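Atu0111 protein (Agrobacterium tumefaciens, PDB 2FSQ) is of unknown function but belongs to the 2H clan, and may therefore be an enzyme of the phosphoesterase kind. Local coordinates at residues 22-27 against 184-189; 15-20 against 190-195; 58-63 against 78-83. All blocks are in the same frame, centred on the assembly; numbering follows the deposited sequence. Where two conformers were deposited one is given.

Contact 1: residues 22-27 against 184-189; sequences QPPRHL and SYIVSW
Pro24 and Val187 approach to 6.5 Å between their CA atoms where loop 22-27 passes the end of strand 184-186, and the loop then folds back in a type I beta turn running from Pro24 to Leu27. The contact centres on a CH-pi pair of Pro24 and Trp189, which ties the N-terminal loop to the alpha-beta body of this 2H-clan fold. Pro24 CG stands 3.9 Å from the centroid of the six-membered ring of Trp189, over one face and shifted toward the rim. Proline suits this place because its compact, rigid ring packs on the indole and on two peptide oxygens at once: CG lies 3.4 Å from Ile186 O, while CD, polarised by the adjacent nitrogen, is near Val187 O.

Farther along the turn, Tyr185 presents its edge to the face of His26 in an offset T-shaped pair, the planes at 86° and the centroids 5.5 Å apart. The hydroxyl of Tyr185 is hydrogen-bonded to Arg30, outside the two segments. Leu27 adds a looser apolar touch, CD1 to Val187 CG1 at 4.3 Å. Trp189 carries CG anti to its own carbonyl carbon (chi1 -55°), and this turns the indole back over Pro24. A second grip fixes its rotation: NE1 donates to Gln22 O at 3.0 Å with an N-H...O angle of 166°, the oxygen lying nearly in the indole plane.

Contact 2: residues 15-20 against 190-195; sequences ISTANH and FEPECL
Ser16 and Phe190 lie side by side in a single backbone bridge with the bonding pattern of parallel strands. Phe190 uses both of its peptide groups: its N donates to Ile15 O at 2.9 Å, and its O accepts from Thr17 N, also at 2.9 Å. The same oxygen receives a CA-H...O contact from Ser16.

Ile15 supplies the apolar part, and its side chain is best followed outward. From CB the CG2 branch turns to Ile186, touching its CD1. The other branch starts at CG1, which sits between the backbone N and the carbonyl carbon (chi1 68°); the extension beyond it carries CD1 over one face of Phe190. There the methyl is 3.6 Å from the ring centroid and 18° off the normal, a close CH-pi contact. A beta-branched isoleucine suits the place, since it can serve two neighbours at once, and a flat phenyl gives the methyl a broad surface.

Ser16 has OG anti to its N (chi1 178°), where it accepts from Ala18 N at 3.2 Å. This ST turn leads into the short 3-10 segment 17-19, and the serine CB touches Leu195 CD1 at 4.0 Å. Thr17 divides its branches, with CG2 beside Phe190 O and OG1 3.5 Å from Pro192 CD, the two side chains crossing at about a right angle.

The bridge joins the loop before strand 42-48 to the passage from strand 184-186 to helix 195-212. Leu195 opens that helix, Trp198 within it meets Phe190 edge-to-face, and on the strand side Ile15 also rests against Pro140.

Contact 3: residues 58-63 against 78-83; sequences AIVSTR and TPVSSL
Thr78 offers its backbone oxygen to Arg63 of helix 54-67, which reaches over to the loop. The aliphatic chain of Arg63 is extended as far as NE, with CG anti to the backbone N (chi1 -178°), and the guanidinium is turned across its end, which lets NH2 donate to Thr78 O at 2.9 Å with an N-H...O angle of 154°. The oxygen is tilted somewhat from the guanidinium plane. A water adds a second route: it accepts from Arg63 NE at 2.7 Å and donates to Thr78 O, so one carbonyl holds two N-H groups of the same arginine, directly and through the water.

Pro79 starts its side chain away from the helix, but its carbonyl is taken up later in the turn.

Val80 begins the 3-10 segment 80-82, which links strand 75-77 to strand 84-92. The latter opens with the sequence His-Met-Thr, consistent with one of the two His-x-Thr motifs of 2H enzymes. The two methyls of Val80 have separate partners: CG2 lies over one face of the Arg63 guanidinium, 3.7 Å above its plane, while CG1 meets Val60 CG2 at 3.7 Å.

Ser82 donates to Pro79 O twice, through N and through OG at 2.7 Å, the hydroxyl lying on a lone pair in the carbonyl plane; serine suits the position because its short side chain can fold back on the turn.

Leu83, the last residue before strand 84-92, points to the helix. Its CD1 touches Ile59 CG2 at 4.0 Å, and both side chains also pack on Leu49, with Leu209 of helix 195-212 against Ile59.

Overall arrangement
Contacts 1 and 2 form one continuous patch, their centres 12 Å apart. His20 stacks on the face of Trp189 opposite Pro24, with His20 CE1 3.4 Å from Trp189 CH2. Along the chain the three are nested: contact 3 lies within the loop closed by contact 1, and contact 1 within that closed by contact 2. Contact 3 meets contact 1 through Tyr185 CE2 and Thr78 CG2, 4.2 Å apart, next to the antiparallel pair of strands 75-77 and 184-186; from contact 2 it stays about 11 Å away at the nearest atoms. A bound acetate, probably from the crystallisation liquor, lies about 4 Å from the Tyr185 side chain and may mark a pocket.

Contact 1: residues 22-27 against 184-189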
# COMPACT_ATOMS: atom_id res chain seq x y z
N GLN A 22 12.70 -12.95 -14.49
CA GLN A 22 11.32 -13.46 -14.53
C GLN A 22 10.40 -12.23 -14.42
O GLN A 22 10.82 -11.18 -13.93
CB GLN A 22 11.06 -14.45 -13.40
CG GLN A 22 11.31 -13.87 -12.01
CD GLN A 22 11.21 -14.88 -10.90
OE1 GLN A 22 11.61 -16.04 -11.04
NE2 GLN A 22 10.71 -14.44 -9.76
N PRO A 23 9.15 -12.35 -14.90
CA PRO A 23 8.22 -11.21 -14.83
C PRO A 23 7.87 -10.87 -13.39
O PRO A 23 8.15 -11.68 -12.49
CB PRO A 23 6.98 -11.72 -15.58
CG PRO A 23 7.10 -13.24 -15.56
CD PRO A 23 8.55 -13.54 -15.54
N PRO A 24 7.22 -9.70 -13.17
CA PRO A 24 6.75 -9.41 -11.82
C PRO A 24 5.98 -10.59 -11.25
O PRO A 24 5.14 -11.20 -11.96
CB PRO A 24 5.85 -8.18 -12.03
CG PRO A 24 6.49 -7.46 -13.15
CD PRO A 24 6.88 -8.61 -14.10
N ARG A 25 6.25 -10.92 -9.99
CA ARG A 25 5.63 -12.08 -9.35
C ARG A 25 4.11 -11.98 -9.21
O ARG A 25 3.42 -13.01 -9.13
CB ARG A 25 6.29 -12.42 -8.00
CG ARG A 25 5.94 -11.50 -6.84
CD ARG A 25 6.71 -11.92 -5.57
NE ARG A 25 6.08 -13.03 -4.85
CZ ARG A 25 6.51 -14.30 -4.85
NH1 ARG A 25 7.59 -14.66 -5.54
NH2 ARG A 25 5.84 -15.21 -4.16
N HIS A 26 3.57 -10.76 -9.20
CA HIS A 26 2.14 -10.57 -9.07
C HIS A 26 1.43 -10.82 -10.42
O HIS A 26 0.20 -10.95 -10.44
CB HIS A 26 1.81 -9.15 -8.62
CG HIS A 26 1.96 -8.89 -7.15
ND1 HIS A 26 1.36 -9.67 -6.17
CD2 HIS A 26 2.55 -7.86 -6.50
CE1 HIS A 26 1.63 -9.15 -4.98
NE2 HIS A 26 2.34 -8.05 -5.16
N LEU A 27 2.17 -10.85 -11.53
CA LEU A 27 1.52 -11.01 -12.84
C LEU A 27 0.81 -12.37 -12.95
O LEU A 27 1.42 -13.41 -12.72
CB LEU A 27 2.55 -10.87 -13.96
CG LEU A 27 2.04 -11.13 -15.38
CD1 LEU A 27 0.99 -10.11 -15.85
CD2 LEU A 27 3.19 -11.23 -16.38
N SER A 184 0.35 2.31 -8.38
CA SER A 184 0.31 1.34 -9.48
C SER A 184 1.09 0.10 -9.13
O SER A 184 1.86 0.08 -8.17
CB SER A 184 0.89 1.94 -10.78
OG SER A 184 2.30 1.97 -10.74
N TYR A 185 0.91 -0.93 -9.96
CA TYR A 185 1.75 -2.11 -9.94
C TYR A 185 2.53 -2.20 -11.23
O TYR A 185 2.00 -1.90 -12.30
CB TYR A 185 0.90 -3.37 -9.79
CG TYR A 185 0.36 -3.55 -8.40
CD1 TYR A 185 1.03 -4.37 -7.49
CD2 TYR A 185 -0.77 -2.87 -7.97
CE1 TYR A 185 0.57 -4.51 -6.19
CE2 TYR A 185 -1.25 -3.01 -6.66
CZ TYR A 185 -0.56 -3.83 -5.78
OH TYR A 185 -1.01 -4.00 -4.50
N ILE A 186 3.77 -2.66 -11.15
CA ILE A 186 4.57 -2.90 -12.35
C ILE A 186 4.04 -4.16 -13.05
O ILE A 186 4.02 -5.24 -12.45
CB ILE A 186 6.05 -3.11 -12.02
CG1 ILE A 186 6.58 -1.99 -11.12
CG2 ILE A 186 6.87 -3.29 -13.31
CD1 ILE A 186 6.66 -0.67 -11.78
N VAL A 187 3.61 -4.02 -14.30
CA VAL A 187 3.16 -5.16 -15.10
C VAL A 187 4.29 -5.78 -15.91
O VAL A 187 4.38 -7.02 -16.02
CB VAL A 187 2.00 -4.75 -16.03
CG1 VAL A 187 1.47 -5.97 -16.80
CG2 VAL A 187 0.90 -4.10 -15.23
N SER A 188 5.15 -4.92 -16.48
CA SER A 188 6.36 -5.37 -17.18
C SER A 188 7.50 -4.43 -16.86
O SER A 188 7.27 -3.24 -16.67
CB SER A 188 6.15 -5.47 -18.70
OG SER A 188 5.76 -4.23 -19.27
N TRP A 189 8.71 -4.98 -16.76
CA TRP A 189 9.87 -4.19 -16.34
C TRP A 189 10.20 -3.12 -17.37
O TRP A 189 9.91 -3.27 -18.56
CB TRP A 189 11.07 -5.11 -16.05
CG TRP A 189 10.78 -6.20 -15.03
CD1 TRP A 189 10.83 -7.56 -15.25
CD2 TRP A 189 10.40 -6.03 -13.67
NE1 TRP A 189 10.49 -8.23 -14.10
CE2 TRP A 189 10.24 -7.33 -13.11
CE3 TRP A 189 10.21 -4.92 -12.84
CZ2 TRP A 189 9.86 -7.54 -11.77
CZ3 TRP A 189 9.83 -5.12 -11.51
CH2 TRP A 189 9.67 -6.43 -10.99

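Contact 2: residues 15-20 against 190-195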
# COMPACT_ATOMS: atom_id res chain seq x y z
N ILE A 15 13.30 -1.45 -11.02
CA ILE A 15 12.30 -1.88 -11.99
C ILE A 15 12.84 -2.07 -13.41
O ILE A 15 12.09 -2.35 -14.35
CB ILE A 15 11.10 -0.93 -12.00
CG1 ILE A 15 11.51 0.44 -12.57
CG2 ILE A 15 10.49 -0.85 -10.59
CD1 ILE A 15 10.36 1.33 -12.95
N SER A 16 14.15 -1.93 -13.56
CA SER A 16 14.80 -2.14 -14.84
C SER A 16 14.76 -3.60 -15.25
O SER A 16 14.87 -4.50 -14.41
CB SER A 16 16.26 -1.69 -14.74
OG SER A 16 16.91 -1.94 -15.98
N THR A 17 14.62 -3.82 -16.56
CA THR A 17 14.67 -5.17 -17.14
C THR A 17 15.97 -5.87 -16.74
O THR A 17 15.99 -7.08 -16.53
CB THR A 17 14.55 -5.14 -18.69
OG1 THR A 17 15.48 -4.21 -19.24
CG2 THR A 17 13.13 -4.74 -19.13
N ALA A 18 17.04 -5.09 -16.61
CA ALA A 18 18.36 -5.63 -16.24
C ALA A 18 18.43 -6.23 -14.83
O ALA A 18 19.40 -6.93 -14.52
CB ALA A 18 19.41 -4.53 -16.40
N ASN A 19 17.45 -5.94 -13.98
CA ASN A 19 17.45 -6.39 -12.58
C ASN A 19 16.65 -7.67 -12.35
O ASN A 19 16.44 -8.06 -11.20
CB ASN A 19 16.95 -5.25 -11.67
CG ASN A 19 17.25 -5.50 -10.19
OD1 ASN A 19 18.40 -5.67 -9.78
ND2 ASN A 19 16.20 -5.52 -9.37
N HIS A 20 16.20 -8.32 -13.42
CA HIS A 20 15.20 -9.41 -13.30
C HIS A 20 15.36 -10.53 -14.31
O HIS A 20 15.74 -10.28 -15.46
CB HIS A 20 13.80 -8.81 -13.40
CG HIS A 20 13.49 -7.84 -12.32
ND1 HIS A 20 13.08 -8.23 -11.07
CD2 HIS A 20 13.56 -6.49 -12.30
CE1 HIS A 20 12.89 -7.16 -10.32
NE2 HIS A 20 13.16 -6.09 -11.04
N PHE A 190 10.79 -2.02 -16.90
CA PHE A 190 11.09 -0.88 -17.77
C PHE A 190 12.44 -1.05 -18.45
O PHE A 190 13.41 -1.46 -17.81
CB PHE A 190 11.17 0.42 -16.94
CG PHE A 190 9.83 1.00 -16.53
CD1 PHE A 190 8.68 0.22 -16.44
CD2 PHE A 190 9.76 2.34 -16.17
CE1 PHE A 190 7.47 0.79 -16.03
CE2 PHE A 190 8.57 2.91 -15.76
CZ PHE A 190 7.42 2.13 -15.69
N GLU A 191 12.50 -0.72 -19.74
CA GLU A 191 13.78 -0.64 -20.44
C GLU A 191 14.62 0.46 -19.80
O GLU A 191 14.09 1.51 -19.42
CB GLU A 191 13.58 -0.36 -21.93
CG GLU A 191 12.90 -1.49 -22.71
CD GLU A 191 13.78 -2.75 -22.87
OE1 GLU A 191 15.00 -2.69 -22.62
OE2 GLU A 191 13.22 -3.80 -23.26
N PRO A 192 15.94 0.22 -19.64
CA PRO A 192 16.76 1.23 -18.95
C PRO A 192 16.80 2.63 -19.59
O PRO A 192 16.99 3.62 -18.89
CB PRO A 192 18.17 0.60 -18.94
CG PRO A 192 18.12 -0.53 -19.88
CD PRO A 192 16.72 -0.98 -20.01
N GLU A 193 16.59 2.72 -20.90
CA GLU A 193 16.75 4.01 -21.59
C GLU A 193 15.74 5.10 -21.17
O GLU A 193 16.02 6.30 -21.32
CB GLU A 193 16.76 3.83 -23.11
CG GLU A 193 18.01 3.11 -23.66
CD GLU A 193 17.96 1.59 -23.52
OE1 GLU A 193 16.89 1.02 -23.21
OE2 GLU A 193 19.02 0.96 -23.74
N CYS A 194 14.59 4.70 -20.62
CA CYS A 194 13.60 5.67 -20.16
C CYS A 194 13.78 6.10 -18.71
O CYS A 194 13.06 6.97 -18.23
CB CYS A 194 12.19 5.10 -20.30
SG CYS A 194 11.69 3.86 -19.07
N LEU A 195 14.72 5.48 -18.01
CA LEU A 195 14.87 5.73 -16.58
C LEU A 195 15.31 7.15 -16.22
O LEU A 195 14.78 7.71 -15.26
CB LEU A 195 15.73 4.65 -15.91
CG LEU A 195 15.17 3.23 -16.04
CD1 LEU A 195 16.09 2.24 -15.34
CD2 LEU A 195 13.74 3.12 -15.50

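Contact 3: residues 58-63 against 78-83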
# COMPACT_ATOMS: atom_id res chain seq x y z
N ALA A 58 -3.69 16.67 -4.57
CA ALA A 58 -2.25 16.70 -4.82
C ALA A 58 -1.76 15.33 -5.33
O ALA A 58 -0.98 15.24 -6.30
CB ALA A 58 -1.50 17.10 -3.56
N ILE A 59 -2.24 14.26 -4.69
CA ILE A 59 -1.80 12.91 -5.05
C ILE A 59 -2.32 12.54 -6.43
O ILE A 59 -1.59 11.93 -7.23
CB ILE A 59 -2.24 11.89 -3.98
CG1 ILE A 59 -1.42 12.14 -2.69
CG2 ILE A 59 -2.04 10.46 -4.50
CD1 ILE A 59 -1.91 11.36 -1.47
N VAL A 60 -3.54 12.96 -6.72
CA VAL A 60 -4.14 12.70 -8.03
C VAL A 60 -3.36 13.42 -9.13
O VAL A 60 -3.18 12.87 -10.22
CB VAL A 60 -5.64 13.03 -8.03
CG1 VAL A 60 -6.21 12.98 -9.45
CG2 VAL A 60 -6.40 12.03 -7.15
N SER A 61 -2.85 14.62 -8.85
CA SER A 61 -1.98 15.32 -9.81
C SER A 61 -0.68 14.57 -10.08
O SER A 61 -0.23 14.48 -11.23
CB SER A 61 -1.68 16.74 -9.35
OG SER A 61 -2.83 17.55 -9.45
N THR A 62 -0.07 14.04 -9.03
CA THR A 62 1.15 13.24 -9.16
C THR A 62 0.85 12.01 -10.04
O THR A 62 1.57 11.71 -10.98
CB THR A 62 1.66 12.79 -7.77
OG1 THR A 62 1.84 13.94 -6.94
CG2 THR A 62 2.96 11.98 -7.88
N ARG A 63 -0.24 11.33 -9.70
CA ARG A 63 -0.72 10.16 -10.43
C ARG A 63 -0.94 10.46 -11.92
O ARG A 63 -0.55 9.66 -12.78
CB ARG A 63 -1.99 9.66 -9.76
CG ARG A 63 -2.61 8.41 -10.36
CD ARG A 63 -3.88 8.11 -9.59
NE ARG A 63 -4.60 6.93 -10.07
CZ ARG A 63 -5.43 6.91 -11.11
NH1 ARG A 63 -5.66 8.02 -11.81
NH2 ARG A 63 -6.02 5.76 -11.45
N THR A 78 -4.40 1.68 -9.83
CA THR A 78 -5.57 1.39 -9.02
C THR A 78 -6.52 2.60 -9.06
O THR A 78 -6.11 3.72 -9.38
CB THR A 78 -5.12 1.12 -7.58
OG1 THR A 78 -4.36 2.25 -7.13
CG2 THR A 78 -4.21 -0.11 -7.54
N PRO A 79 -7.81 2.40 -8.74
CA PRO A 79 -8.75 3.53 -8.78
C PRO A 79 -8.40 4.62 -7.76
O PRO A 79 -7.91 4.33 -6.68
CB PRO A 79 -10.10 2.88 -8.41
CG PRO A 79 -9.91 1.43 -8.79
CD PRO A 79 -8.48 1.13 -8.42
N VAL A 80 -8.69 5.87 -8.10
CA VAL A 80 -8.46 6.94 -7.15
C VAL A 80 -9.18 6.67 -5.82
O VAL A 80 -8.61 6.90 -4.73
CB VAL A 80 -8.88 8.30 -7.74
CG1 VAL A 80 -8.89 9.38 -6.66
CG2 VAL A 80 -7.95 8.66 -8.90
N SER A 81 -10.40 6.14 -5.87
CA SER A 81 -11.15 5.93 -4.63
C SER A 81 -10.58 4.80 -3.75
O SER A 81 -11.03 4.63 -2.61
CB SER A 81 -12.63 5.64 -4.90
OG SER A 81 -12.76 4.43 -5.64
N SER A 82 -9.63 4.02 -4.29
CA SER A 82 -8.98 2.94 -3.54
C SER A 82 -7.72 3.37 -2.82
O SER A 82 -7.16 2.57 -2.09
CB SER A 82 -8.60 1.77 -4.46
OG SER A 82 -7.47 2.10 -5.26
N LEU A 83 -7.25 4.59 -3.06
CA LEU A 83 -5.94 4.99 -2.53
C LEU A 83 -5.91 4.93 -1.01
O LEU A 83 -6.83 5.39 -0.33
CB LEU A 83 -5.56 6.38 -3.03
CG LEU A 83 -5.30 6.49 -4.54
CD1 LEU A 83 -5.09 7.95 -4.99
CD2 LEU A 83 -4.15 5.59 -5.03
O HOH W 1 -3.65 4.94 -8.46